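Local coordinates for succinate-semialdehyde dehydrogenase (NAD(P)(+)) (Marinobacter aquaeolei, PDB 3RH9), which probably oxidises succinate semialdehyde to succinate using NAD(P)+, at residues Gly152-Trp157 with Pro228-Thr233; Val148-Leu153 with Pro177-Pro182; Asp50-Val55 with Gly218-Glu223; Lys252-Leu257 with Leu471-Glu476. All coordinates share one frame; numbering follows the deposited sequence.

Contact 1. Residues Gly152-Trp157 with Pro228-Thr233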
loop_
_atom_site.group_PDB
_atom_site.type_symbol
_atom_site.label_atom_id
_atom_site.label_comp_id
_atom_site.label_asym_id
_atom_site.label_seq_id
_atom_site.Cartn_x
_atom_site.Cartn_y
_atom_site.Cartn_z
ATOM N N GLY A 152 6.735 12.882 -3.544
ATOM C CA GLY A 152 7.400 12.989 -4.820
ATOM C C GLY A 152 6.535 12.362 -5.882
ATOM O O GLY A 152 6.217 11.181 -5.812
ATOM N N LEU A 153 6.139 13.162 -6.861
ATOM C CA LEU A 153 5.330 12.684 -7.971
ATOM C C LEU A 153 6.198 12.445 -9.221
ATOM O O LEU A 153 6.730 13.413 -9.817
ATOM C CB LEU A 153 4.220 13.694 -8.273
ATOM C CG LEU A 153 3.327 14.088 -7.096
ATOM C CD1 LEU A 153 2.034 14.680 -7.585
ATOM C CD2 LEU A 153 3.037 12.893 -6.245
ATOM N N ILE A 154 6.347 11.176 -9.614
ATOM C CA ILE A 154 7.210 10.815 -10.738
ATOM C C ILE A 154 6.424 10.195 -11.884
ATOM O O ILE A 154 5.745 9.169 -11.705
ATOM C CB ILE A 154 8.319 9.852 -10.290
ATOM C CG1 ILE A 154 8.837 10.264 -8.919
ATOM C CG2 ILE A 154 9.450 9.803 -11.292
ATOM C CD1 ILE A 154 9.995 9.413 -8.448
ATOM N N VAL A 155 6.513 10.816 -13.061
ATOM C CA VAL A 155 5.677 10.416 -14.196
ATOM C C VAL A 155 6.503 10.107 -15.445
ATOM O O VAL A 155 7.624 10.590 -15.571
ATOM C CB VAL A 155 4.593 11.476 -14.507
ATOM C CG1 VAL A 155 3.705 11.709 -13.278
ATOM C CG2 VAL A 155 5.233 12.772 -14.980
ATOM N N PRO A 156 5.957 9.276 -16.362
ATOM C CA PRO A 156 6.668 8.867 -17.569
ATOM C C PRO A 156 6.318 9.800 -18.706
ATOM O O PRO A 156 5.602 10.776 -18.509
ATOM C CB PRO A 156 6.069 7.486 -17.873
ATOM C CG PRO A 156 4.932 7.299 -16.954
ATOM C CD PRO A 156 4.649 8.608 -16.296
ATOM N N TRP A 157 6.793 9.487 -19.900
ATOM C CA TRP A 157 6.452 10.294 -21.050
ATOM C C TRP A 157 5.136 9.875 -21.706
ATOM O O TRP A 157 4.635 10.620 -22.540
ATOM C CB TRP A 157 7.591 10.289 -22.074
ATOM C CG TRP A 157 8.087 8.914 -22.394
ATOM C CD1 TRP A 157 9.221 8.324 -21.933
ATOM C CD2 TRP A 157 7.440 7.947 -23.222
ATOM N NE1 TRP A 157 9.328 7.050 -22.422
ATOM C CE2 TRP A 157 8.246 6.792 -23.219
ATOM C CE3 TRP A 157 6.262 7.951 -23.977
ATOM C CZ2 TRP A 157 7.917 5.653 -23.944
ATOM C CZ3 TRP A 157 5.931 6.821 -24.686
ATOM C CH2 TRP A 157 6.757 5.683 -24.669
ATOM N N PRO A 228 7.747 11.277 2.806
ATOM C CA PRO A 228 7.196 10.031 3.339
ATOM C C PRO A 228 6.568 9.156 2.269
ATOM O O PRO A 228 6.445 7.957 2.462
ATOM C CB PRO A 228 6.107 10.515 4.289
ATOM C CG PRO A 228 6.406 11.938 4.533
ATOM C CD PRO A 228 7.017 12.448 3.300
HETATM N N MSE A 229 6.158 9.752 1.159
HETATM C CA MSE A 229 5.484 8.996 0.129
HETATM C C MSE A 229 5.940 9.321 -1.282
HETATM O O MSE A 229 6.146 10.478 -1.631
HETATM C CB MSE A 229 3.979 9.186 0.226
HETATM C CG MSE A 229 3.268 8.871 -1.060
HETATM SE SE MSE A 229 1.427 8.365 -0.734
HETATM C CE MSE A 229 1.044 7.491 -2.447
ATOM N N LEU A 230 6.063 8.275 -2.091
ATOM C CA LEU A 230 6.374 8.410 -3.494
ATOM C C LEU A 230 5.244 7.859 -4.352
ATOM O O LEU A 230 4.778 6.742 -4.127
ATOM C CB LEU A 230 7.655 7.654 -3.806
ATOM C CG LEU A 230 8.936 8.479 -3.775
ATOM C CD1 LEU A 230 9.275 8.873 -2.360
ATOM C CD2 LEU A 230 10.049 7.672 -4.392
ATOM N N SER A 231 4.798 8.644 -5.329
ATOM C CA SER A 231 3.847 8.149 -6.314
ATOM C C SER A 231 4.522 8.088 -7.685
ATOM O O SER A 231 4.796 9.119 -8.296
ATOM C CB SER A 231 2.577 9.007 -6.352
ATOM O OG SER A 231 1.604 8.446 -7.226
ATOM N N PHE A 232 4.788 6.865 -8.147
ATOM C CA PHE A 232 5.561 6.631 -9.367
ATOM C C PHE A 232 4.799 5.831 -10.441
ATOM O O PHE A 232 4.306 4.727 -10.191
ATOM C CB PHE A 232 6.889 5.929 -9.029
ATOM C CG PHE A 232 7.597 5.343 -10.226
ATOM C CD1 PHE A 232 7.252 4.077 -10.717
ATOM C CD2 PHE A 232 8.608 6.053 -10.868
ATOM C CE1 PHE A 232 7.900 3.541 -11.832
ATOM C CE2 PHE A 232 9.263 5.515 -11.983
ATOM C CZ PHE A 232 8.907 4.260 -12.460
ATOM N N THR A 233 4.709 6.401 -11.635
ATOM C CA THR A 233 4.265 5.654 -12.795
ATOM C C THR A 233 5.459 5.550 -13.719
ATOM O O THR A 233 6.148 6.537 -13.933
ATOM C CB THR A 233 3.114 6.370 -13.527
ATOM O OG1 THR A 233 1.955 6.407 -12.691
ATOM C CG2 THR A 233 2.754 5.649 -14.795
#

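Contact 2. Residues Val148-Leu153 with Pro177-Pro182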
loop_
_atom_site.group_PDB
_atom_site.type_symbol
_atom_site.label_atom_id
_atom_site.label_comp_id
_atom_site.label_asym_id
_atom_site.label_seq_id
_atom_site.Cartn_x
_atom_site.Cartn_y
_atom_site.Cartn_z
ATOM N N VAL A 148 -0.031 12.779 4.151
ATOM C CA VAL A 148 1.140 11.938 4.431
ATOM C C VAL A 148 2.368 12.801 4.637
ATOM O O VAL A 148 3.288 12.429 5.346
ATOM C CB VAL A 148 1.456 10.834 3.347
ATOM C CG1 VAL A 148 0.501 9.660 3.461
ATOM C CG2 VAL A 148 1.499 11.409 1.908
ATOM N N GLY A 149 2.381 13.964 4.014
ATOM C CA GLY A 149 3.533 14.824 4.113
ATOM C C GLY A 149 3.909 15.168 2.707
ATOM O O GLY A 149 3.094 15.005 1.806
ATOM N N VAL A 150 5.133 15.640 2.518
ATOM C CA VAL A 150 5.616 16.008 1.190
ATOM C C VAL A 150 5.813 14.770 0.293
ATOM O O VAL A 150 6.537 13.829 0.652
ATOM C CB VAL A 150 6.933 16.843 1.271
ATOM C CG1 VAL A 150 7.492 17.092 -0.105
ATOM C CG2 VAL A 150 6.680 18.152 1.976
ATOM N N THR A 151 5.175 14.770 -0.871
ATOM C CA THR A 151 5.297 13.622 -1.756
ATOM C C THR A 151 6.121 13.915 -2.995
ATOM O O THR A 151 6.200 15.040 -3.443
ATOM C CB THR A 151 3.917 13.094 -2.182
ATOM O OG1 THR A 151 3.181 14.133 -2.841
ATOM C CG2 THR A 151 3.149 12.656 -0.963
ATOM N N GLY A 152 6.735 12.882 -3.544
ATOM C CA GLY A 152 7.400 12.989 -4.820
ATOM C C GLY A 152 6.535 12.362 -5.882
ATOM O O GLY A 152 6.217 11.181 -5.812
ATOM N N LEU A 153 6.139 13.162 -6.861
ATOM C CA LEU A 153 5.330 12.684 -7.971
ATOM C C LEU A 153 6.198 12.445 -9.221
ATOM O O LEU A 153 6.730 13.413 -9.817
ATOM C CB LEU A 153 4.220 13.694 -8.273
ATOM C CG LEU A 153 3.327 14.088 -7.096
ATOM C CD1 LEU A 153 2.034 14.680 -7.585
ATOM C CD2 LEU A 153 3.037 12.893 -6.245
ATOM N N PRO A 177 1.905 18.872 -0.048
ATOM C CA PRO A 177 2.840 19.566 -0.941
ATOM C C PRO A 177 3.618 18.521 -1.735
ATOM O O PRO A 177 3.911 17.439 -1.230
ATOM C CB PRO A 177 3.769 20.318 0.027
ATOM C CG PRO A 177 3.029 20.366 1.341
ATOM C CD PRO A 177 2.212 19.106 1.374
ATOM N N SER A 178 3.940 18.821 -2.979
ATOM C CA SER A 178 4.571 17.820 -3.811
ATOM C C SER A 178 5.798 18.344 -4.552
ATOM O O SER A 178 5.926 19.533 -4.831
ATOM C CB SER A 178 3.548 17.231 -4.783
ATOM O OG SER A 178 2.808 18.250 -5.433
ATOM N N VAL A 179 6.708 17.429 -4.847
ATOM C CA VAL A 179 7.865 17.715 -5.662
ATOM C C VAL A 179 7.680 16.892 -6.922
ATOM O O VAL A 179 7.466 15.682 -6.839
ATOM C CB VAL A 179 9.128 17.285 -4.937
ATOM C CG1 VAL A 179 10.322 17.382 -5.856
ATOM C CG2 VAL A 179 9.324 18.117 -3.701
ATOM N N ILE A 180 7.722 17.535 -8.088
ATOM C CA ILE A 180 7.307 16.868 -9.327
ATOM C C ILE A 180 8.413 16.623 -10.351
ATOM O O ILE A 180 9.130 17.554 -10.718
ATOM C CB ILE A 180 6.162 17.620 -10.007
ATOM C CG1 ILE A 180 4.919 17.574 -9.110
ATOM C CG2 ILE A 180 5.892 17.013 -11.397
ATOM C CD1 ILE A 180 3.664 18.176 -9.705
ATOM N N LYS A 181 8.519 15.374 -10.822
ATOM C CA LYS A 181 9.570 14.989 -11.753
ATOM C C LYS A 181 9.056 14.308 -13.026
ATOM O O LYS A 181 8.693 13.135 -13.001
ATOM C CB LYS A 181 10.569 14.066 -11.053
ATOM C CG LYS A 181 11.926 13.965 -11.742
ATOM C CD LYS A 181 11.817 13.294 -13.085
ATOM C CE LYS A 181 13.148 12.717 -13.529
ATOM N NZ LYS A 181 14.243 13.524 -12.930
ATOM N N PRO A 182 9.065 15.031 -14.161
ATOM C CA PRO A 182 8.611 14.449 -15.427
ATOM C C PRO A 182 9.737 13.728 -16.148
ATOM O O PRO A 182 10.906 13.871 -15.784
ATOM C CB PRO A 182 8.199 15.680 -16.225
ATOM C CG PRO A 182 9.229 16.690 -15.828
ATOM C CD PRO A 182 9.542 16.416 -14.351
#

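Contact 3. Residues Asp50-Val55 with Gly218-Glu223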
loop_
_atom_site.group_PDB
_atom_site.type_symbol
_atom_site.label_atom_id
_atom_site.label_comp_id
_atom_site.label_asym_id
_atom_site.label_seq_id
_atom_site.Cartn_x
_atom_site.Cartn_y
_atom_site.Cartn_z
ATOM N N ASP A 50 19.153 21.481 -5.745
ATOM C CA ASP A 50 17.869 21.970 -6.243
ATOM C C ASP A 50 16.726 21.058 -5.815
ATOM O O ASP A 50 15.631 21.534 -5.457
ATOM C CB ASP A 50 17.859 22.052 -7.771
ATOM C CG ASP A 50 18.442 23.348 -8.301
ATOM O OD1 ASP A 50 18.984 24.138 -7.502
ATOM O OD2 ASP A 50 18.354 23.569 -9.529
ATOM N N VAL A 51 16.965 19.748 -5.887
ATOM C CA VAL A 51 15.941 18.780 -5.515
ATOM C C VAL A 51 15.699 18.829 -4.000
ATOM O O VAL A 51 14.569 18.698 -3.551
ATOM C CB VAL A 51 16.294 17.349 -5.986
ATOM C CG1 VAL A 51 15.158 16.425 -5.717
ATOM C CG2 VAL A 51 16.584 17.339 -7.460
ATOM N N VAL A 52 16.759 19.045 -3.220
ATOM C CA VAL A 52 16.632 19.216 -1.779
ATOM C C VAL A 52 15.897 20.516 -1.421
ATOM O O VAL A 52 15.116 20.562 -0.462
ATOM C CB VAL A 52 18.002 19.178 -1.081
ATOM C CG1 VAL A 52 17.847 19.420 0.407
ATOM C CG2 VAL A 52 18.688 17.846 -1.328
ATOM N N ALA A 53 16.142 21.570 -2.195
ATOM C CA ALA A 53 15.409 22.826 -2.024
ATOM C C ALA A 53 13.924 22.613 -2.279
ATOM O O ALA A 53 13.076 23.076 -1.511
ATOM C CB ALA A 53 15.949 23.903 -2.957
ATOM N N ALA A 54 13.618 21.926 -3.377
ATOM C CA ALA A 54 12.242 21.566 -3.706
ATOM C C ALA A 54 11.529 20.992 -2.490
ATOM O O ALA A 54 10.397 21.383 -2.183
ATOM C CB ALA A 54 12.214 20.562 -4.846
ATOM N N VAL A 55 12.197 20.053 -1.815
ATOM C CA VAL A 55 11.628 19.383 -0.654
ATOM C C VAL A 55 11.478 20.352 0.520
ATOM O O VAL A 55 10.436 20.388 1.163
ATOM C CB VAL A 55 12.453 18.155 -0.235
ATOM C CG1 VAL A 55 11.823 17.490 0.962
ATOM C CG2 VAL A 55 12.544 17.167 -1.377
ATOM N N GLY A 218 16.039 11.101 -8.463
ATOM C CA GLY A 218 15.485 9.923 -7.825
ATOM C C GLY A 218 16.111 9.648 -6.475
ATOM O O GLY A 218 15.432 9.212 -5.549
ATOM N N LYS A 219 17.405 9.922 -6.358
ATOM C CA LYS A 219 18.131 9.567 -5.158
ATOM C C LYS A 219 17.735 10.430 -3.960
ATOM O O LYS A 219 17.646 9.933 -2.842
ATOM C CB LYS A 219 19.634 9.634 -5.407
ATOM C CG LYS A 219 20.477 9.421 -4.161
ATOM C CD LYS A 219 21.917 9.093 -4.517
ATOM C CE LYS A 219 22.822 9.138 -3.291
ATOM N NZ LYS A 219 22.897 10.505 -2.706
ATOM N N VAL A 220 17.509 11.720 -4.185
ATOM C CA VAL A 220 17.092 12.626 -3.118
ATOM C C VAL A 220 15.708 12.257 -2.585
ATOM O O VAL A 220 15.504 12.136 -1.369
ATOM C CB VAL A 220 17.101 14.086 -3.606
ATOM C CG1 VAL A 220 16.524 15.032 -2.556
ATOM C CG2 VAL A 220 18.511 14.485 -3.992
ATOM N N LEU A 221 14.771 12.056 -3.513
ATOM C CA LEU A 221 13.389 11.648 -3.210
ATOM C C LEU A 221 13.265 10.317 -2.425
ATOM O O LEU A 221 12.383 10.177 -1.577
ATOM C CB LEU A 221 12.556 11.619 -4.509
ATOM C CG LEU A 221 11.787 12.894 -4.900
ATOM C CD1 LEU A 221 12.369 14.128 -4.256
ATOM C CD2 LEU A 221 11.655 13.089 -6.407
ATOM N N CYS A 222 14.144 9.354 -2.706
ATOM C CA CYS A 222 14.192 8.101 -1.941
ATOM C C CYS A 222 14.796 8.276 -0.552
ATOM O O CYS A 222 14.338 7.671 0.404
ATOM C CB CYS A 222 14.992 7.028 -2.685
ATOM S SG CYS A 222 14.163 6.394 -4.155
ATOM N N GLU A 223 15.836 9.096 -0.450
ATOM C CA GLU A 223 16.620 9.181 0.775
ATOM C C GLU A 223 16.040 10.165 1.757
ATOM O O GLU A 223 16.250 10.047 2.950
ATOM C CB GLU A 223 18.051 9.592 0.470
ATOM C CG GLU A 223 18.862 8.502 -0.188
ATOM C CD GLU A 223 20.305 8.927 -0.456
ATOM O OE1 GLU A 223 20.692 10.056 -0.065
ATOM O OE2 GLU A 223 21.051 8.126 -1.062
#

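Contact 4. Residues Lys252-Leu257 with Leu471-Glu476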
loop_
_atom_site.group_PDB
_atom_site.type_symbol
_atom_site.label_atom_id
_atom_site.label_comp_id
_atom_site.label_asym_id
_atom_site.label_seq_id
_atom_site.Cartn_x
_atom_site.Cartn_y
_atom_site.Cartn_z
ATOM N N LYS A 252 5.808 4.882 2.098
ATOM C CA LYS A 252 4.555 4.609 1.424
ATOM C C LYS A 252 4.720 4.825 -0.087
ATOM O O LYS A 252 5.164 5.878 -0.523
ATOM C CB LYS A 252 3.459 5.508 1.998
ATOM C CG LYS A 252 2.139 5.380 1.299
ATOM C CD LYS A 252 0.993 5.860 2.191
ATOM C CE LYS A 252 -0.320 5.596 1.511
ATOM N NZ LYS A 252 -1.445 6.050 2.334
ATOM N N LEU A 253 4.388 3.815 -0.885
ATOM C CA LEU A 253 4.492 3.931 -2.349
ATOM C C LEU A 253 3.172 3.677 -3.078
ATOM O O LEU A 253 2.414 2.789 -2.717
ATOM C CB LEU A 253 5.544 2.967 -2.897
ATOM C CG LEU A 253 6.927 2.948 -2.243
ATOM C CD1 LEU A 253 7.741 1.723 -2.719
ATOM C CD2 LEU A 253 7.662 4.247 -2.523
ATOM N N ALA A 254 2.895 4.481 -4.093
ATOM C CA ALA A 254 1.870 4.133 -5.075
ATOM C C ALA A 254 2.595 3.853 -6.373
ATOM O O ALA A 254 3.403 4.664 -6.823
ATOM C CB ALA A 254 0.857 5.255 -5.262
ATOM N N LEU A 255 2.307 2.698 -6.968
ATOM C CA LEU A 255 3.056 2.232 -8.133
ATOM C C LEU A 255 2.128 1.814 -9.254
ATOM O O LEU A 255 1.304 0.899 -9.108
ATOM C CB LEU A 255 3.967 1.063 -7.766
ATOM C CG LEU A 255 5.077 1.292 -6.744
ATOM C CD1 LEU A 255 5.905 0.029 -6.576
ATOM C CD2 LEU A 255 5.935 2.450 -7.169
ATOM N N GLU A 256 2.262 2.503 -10.378
ATOM C CA GLU A 256 1.562 2.100 -11.573
ATOM C C GLU A 256 2.625 1.757 -12.602
ATOM O O GLU A 256 3.238 2.642 -13.194
ATOM C CB GLU A 256 0.657 3.218 -12.059
ATOM C CG GLU A 256 -0.493 2.701 -12.893
ATOM C CD GLU A 256 -1.304 3.816 -13.521
ATOM O OE1 GLU A 256 -1.242 3.969 -14.776
ATOM O OE2 GLU A 256 -1.991 4.541 -12.752
ATOM N N LEU A 257 2.861 0.469 -12.796
ATOM C CA LEU A 257 3.985 0.045 -13.601
ATOM C C LEU A 257 3.543 -0.608 -14.920
ATOM O O LEU A 257 2.498 -0.261 -15.474
ATOM C CB LEU A 257 4.863 -0.895 -12.779
ATOM C CG LEU A 257 5.206 -0.445 -11.352
ATOM C CD1 LEU A 257 5.790 -1.604 -10.528
ATOM C CD2 LEU A 257 6.158 0.750 -11.339
ATOM N N LEU A 471 -8.589 9.124 -3.933
ATOM C CA LEU A 471 -8.598 10.268 -3.028
ATOM C C LEU A 471 -7.880 9.953 -1.723
ATOM O O LEU A 471 -7.399 10.856 -1.066
ATOM C CB LEU A 471 -10.029 10.700 -2.713
ATOM C CG LEU A 471 -10.733 11.697 -3.629
ATOM C CD1 LEU A 471 -12.225 11.608 -3.405
ATOM C CD2 LEU A 471 -10.234 13.112 -3.351
ATOM N N PHE A 472 -7.808 8.675 -1.364
ATOM C CA PHE A 472 -7.178 8.261 -0.106
ATOM C C PHE A 472 -5.709 7.850 -0.223
ATOM O O PHE A 472 -5.126 7.366 0.742
ATOM C CB PHE A 472 -7.975 7.136 0.572
ATOM C CG PHE A 472 -9.197 7.618 1.285
ATOM C CD1 PHE A 472 -10.372 7.833 0.597
ATOM C CD2 PHE A 472 -9.167 7.874 2.643
ATOM C CE1 PHE A 472 -11.489 8.291 1.248
ATOM C CE2 PHE A 472 -10.287 8.330 3.302
ATOM C CZ PHE A 472 -11.444 8.544 2.600
ATOM N N GLU A 473 -5.114 8.039 -1.388
ATOM C CA GLU A 473 -3.732 7.637 -1.581
ATOM C C GLU A 473 -2.767 8.475 -0.753
ATOM O O GLU A 473 -1.888 7.937 -0.077
ATOM C CB GLU A 473 -3.357 7.732 -3.059
ATOM C CG GLU A 473 -3.947 6.623 -3.924
ATOM C CD GLU A 473 -2.996 5.449 -4.078
ATOM O OE1 GLU A 473 -2.555 4.877 -3.039
ATOM O OE2 GLU A 473 -2.687 5.108 -5.251
ATOM N N PHE A 474 -2.929 9.792 -0.808
ATOM C CA PHE A 474 -1.983 10.682 -0.151
ATOM C C PHE A 474 -2.319 11.081 1.279
ATOM O O PHE A 474 -1.872 12.122 1.745
ATOM C CB PHE A 474 -1.766 11.925 -1.001
ATOM C CG PHE A 474 -1.193 11.615 -2.336
ATOM C CD1 PHE A 474 -2.019 11.465 -3.437
ATOM C CD2 PHE A 474 0.170 11.411 -2.484
ATOM C CE1 PHE A 474 -1.495 11.166 -4.666
ATOM C CE2 PHE A 474 0.699 11.099 -3.711
ATOM C CZ PHE A 474 -0.136 10.979 -4.804
ATOM N N VAL A 475 -3.088 10.260 1.981
ATOM C CA VAL A 475 -3.371 10.545 3.378
ATOM C C VAL A 475 -2.967 9.395 4.302
ATOM O O VAL A 475 -2.922 8.234 3.886
ATOM C CB VAL A 475 -4.841 10.889 3.579
ATOM C CG1 VAL A 475 -5.126 12.247 2.995
ATOM C CG2 VAL A 475 -5.728 9.830 2.926
ATOM N N GLU A 476 -2.640 9.741 5.550
ATOM C CA GLU A 476 -2.405 8.753 6.609
ATOM C C GLU A 476 -3.609 8.752 7.535
ATOM O O GLU A 476 -3.984 9.793 8.057
ATOM C CB GLU A 476 -1.163 9.117 7.427
ATOM C CG GLU A 476 0.179 8.933 6.736
ATOM C CD GLU A 476 0.554 7.471 6.604
ATOM O OE1 GLU A 476 -0.360 6.624 6.746
ATOM O OE2 GLU A 476 1.751 7.171 6.342
HETATM O O HOH W 1 -1.364 5.250 4.976
#

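Contact 1. Residues Gly152-Trp157 with Pro228-Thr233
I154 carries the centre of this contact: its N donates to S231 O at 2.9 Å and its O accepts from T233 N at 3.0 Å, so one residue is bonded through both backbone polar atoms. G152 does the same one step earlier, donating to M229 O (M229 is selenomethionine) and accepting from S231 N, and the two strand axes differ in direction by just 6°. This backbone seam is the tight part. It joins two neighbouring, parallel strands in the middle of the mixed sheet in the Rossmann-like, cofactor-binding domain of the aldehyde dehydrogenase fold. On the face bearing L153 and S231, L153 CD2 comes within 3.9 Å of S231 CB, and helix 162-174 lies over it; from that helix K167 NZ bonds both S231 OG and T233 OG1. The face of I154, L230 and F232 packs as closely at F232, whose CG stands anti to N (chi1 166°) and turns ring atom CD2 to I154 CB, 3.9 Å away; I154 CD1 to L230 CD2 is longer, 4.4 Å. The loose side is beyond the last bond, where the partly exposed P156 leans its ring on T233, with CG 3.5 Å from CG2. With a glycine replacing P156, the T233 methyl would probably lose its ring cover and the chain after the strand its ring-imposed stiffness. T233 in turn touches E256, the predicted active-site glutamate.

Contact 2. Residues Val148-Leu153 with Pro177-Pro182
V150 and P177 meet at about a right angle, V150 CG2 approaching P177 CB to 4.1 Å just ahead of the two strands. The other methyl of V150 reaches forward along the pair: CG1 lies anti to the backbone N (chi1 174°) and ends 4.2 Å from V179 CG2. V179 and P177 also touch helix 48-61, as V150 does through Q59, so these apolar groups pack under that helix. The side chains of T151, S178, L153 and I180 point to the other face of the sheet. There T151 OG1, between its own N and carbonyl carbon, is directed at S178 CB, 3.7 Å away. L153 sits diagonally between two residues of strand 178-181: its CG rests 3.9 Å from S178 CB, and its CB 4.0 Å from I180 CG1. Helix 162-174 covers this face, with L168 against S178 and I180. Strand 151-154, that helix and strand 178-181 form a beta-alpha-beta crossover, and the parallel pairing closes it. T151 and L153 each donate and accept a backbone bond, in the order T151 N to P177 O, V179 N to T151 O, L153 N to V179 O and K181 N to L153 O, the last nearly straight at 174°. The polar ends of S178 and K181 bond weakly outside the pair, S178 OG to M206 O and K181 NZ to G212 O. The chemistry across the contact suggests that register is fixed mainly by the four backbone bonds, and the side chains add chiefly apolar burial.

Contact 3. Residues Asp50-Val55 with Gly218-Glu223
V51 and V220 each hold CG1 opposite the backbone N (chi1 -174° and 174°), which brings these two methyls to 3.7 Å from each other. The contact is a helix-helix packing in the layer outside the mixed sheet of the Rossmann-like domain: helix 48-61 against helix 214-223, the latter leading into strand 229-233. Over the short segments the axes approach to 9.5 Å and cross at -39°. The two valines lie alongside one another, pointing opposite ways, V51 CG1 lying also 3.7 Å from V220 CB. V52 flanks the pair at a different attitude, about perpendicular to V220, with its CG2 3.8 Å from V220 CG1. V220 CG1 is therefore touched by methyls from two successive residues of the other helix. No hydrogen bond crosses between the segments, and with 193 Å² buried the association rests on small branched apolar groups. Away from the junction, K219 NZ forms a salt bridge with E223 OE2 one turn later, within its own helix. Deeper down, V179 of the sheet touches A54 and V55, so the helix also rests on a strand. L221 bends in from beside V220, and its CD1 touches V51 CG1 at 3.9 Å and V55 CG2 at 4.2 Å.

Contact 4. Residues Lys252-Leu257 with Leu471-Glu476
K252 NZ is gripped by three oxygens: E473 O at 3.1 Å, V475 O in a weak bond of the same length, and a water at 2.8 Å. The side chain reaches them extended beyond CG, which itself stands anti to the backbone N (chi1 176°). The ammonium comes to E473 O from outside the carbonyl plane, tilted by 33°. The water in turn donates to E476 OE1, whose carboxylate also forms a salt bridge with R464 of the second subunit. K252 NZ and E476 OE1 remain 4.6 Å apart, so the water probably bridges the two charges, which are too far apart for a salt bridge. Further along, E473 folds back at chi2 and places OE2 3.5 Å from A254 CB, a van der Waals contact. A leucine in place of K252 would probably deprive both carbonyls of their ammonium donor and break the water link to E476. The grip thus ties a strand of the mixed sheet to the loop before, and the first residue of, strand 475-482, part of the small antiparallel sheet used in subunit association in this family; strand 252-256 itself carries E256, the predicted active-site glutamate.

In the fold
Contacts 1 and 2 and the 252-257 half of contact 4 lie in one mixed sheet. Contacts 1 and 2, with centres about 7 Å apart, share G152 and L153, so strand 151-154 is paired on both its edges. Contact 4 continues across strand 229-233: F232 N and A254 O, 2.9 Å apart, make a probable hydrogen bond, and the centres of contacts 1 and 4 are about 9 Å apart. V148 N and F474 O probably bond as well, joining contact 2 to contact 4. Contact 3 lies outside, its L221 touching V179 and L230, about 19 Å from contact 4 between centres. The predicted active-site E256, within contact 4, has its side chain about 4 Å from that of T233 in contact 1.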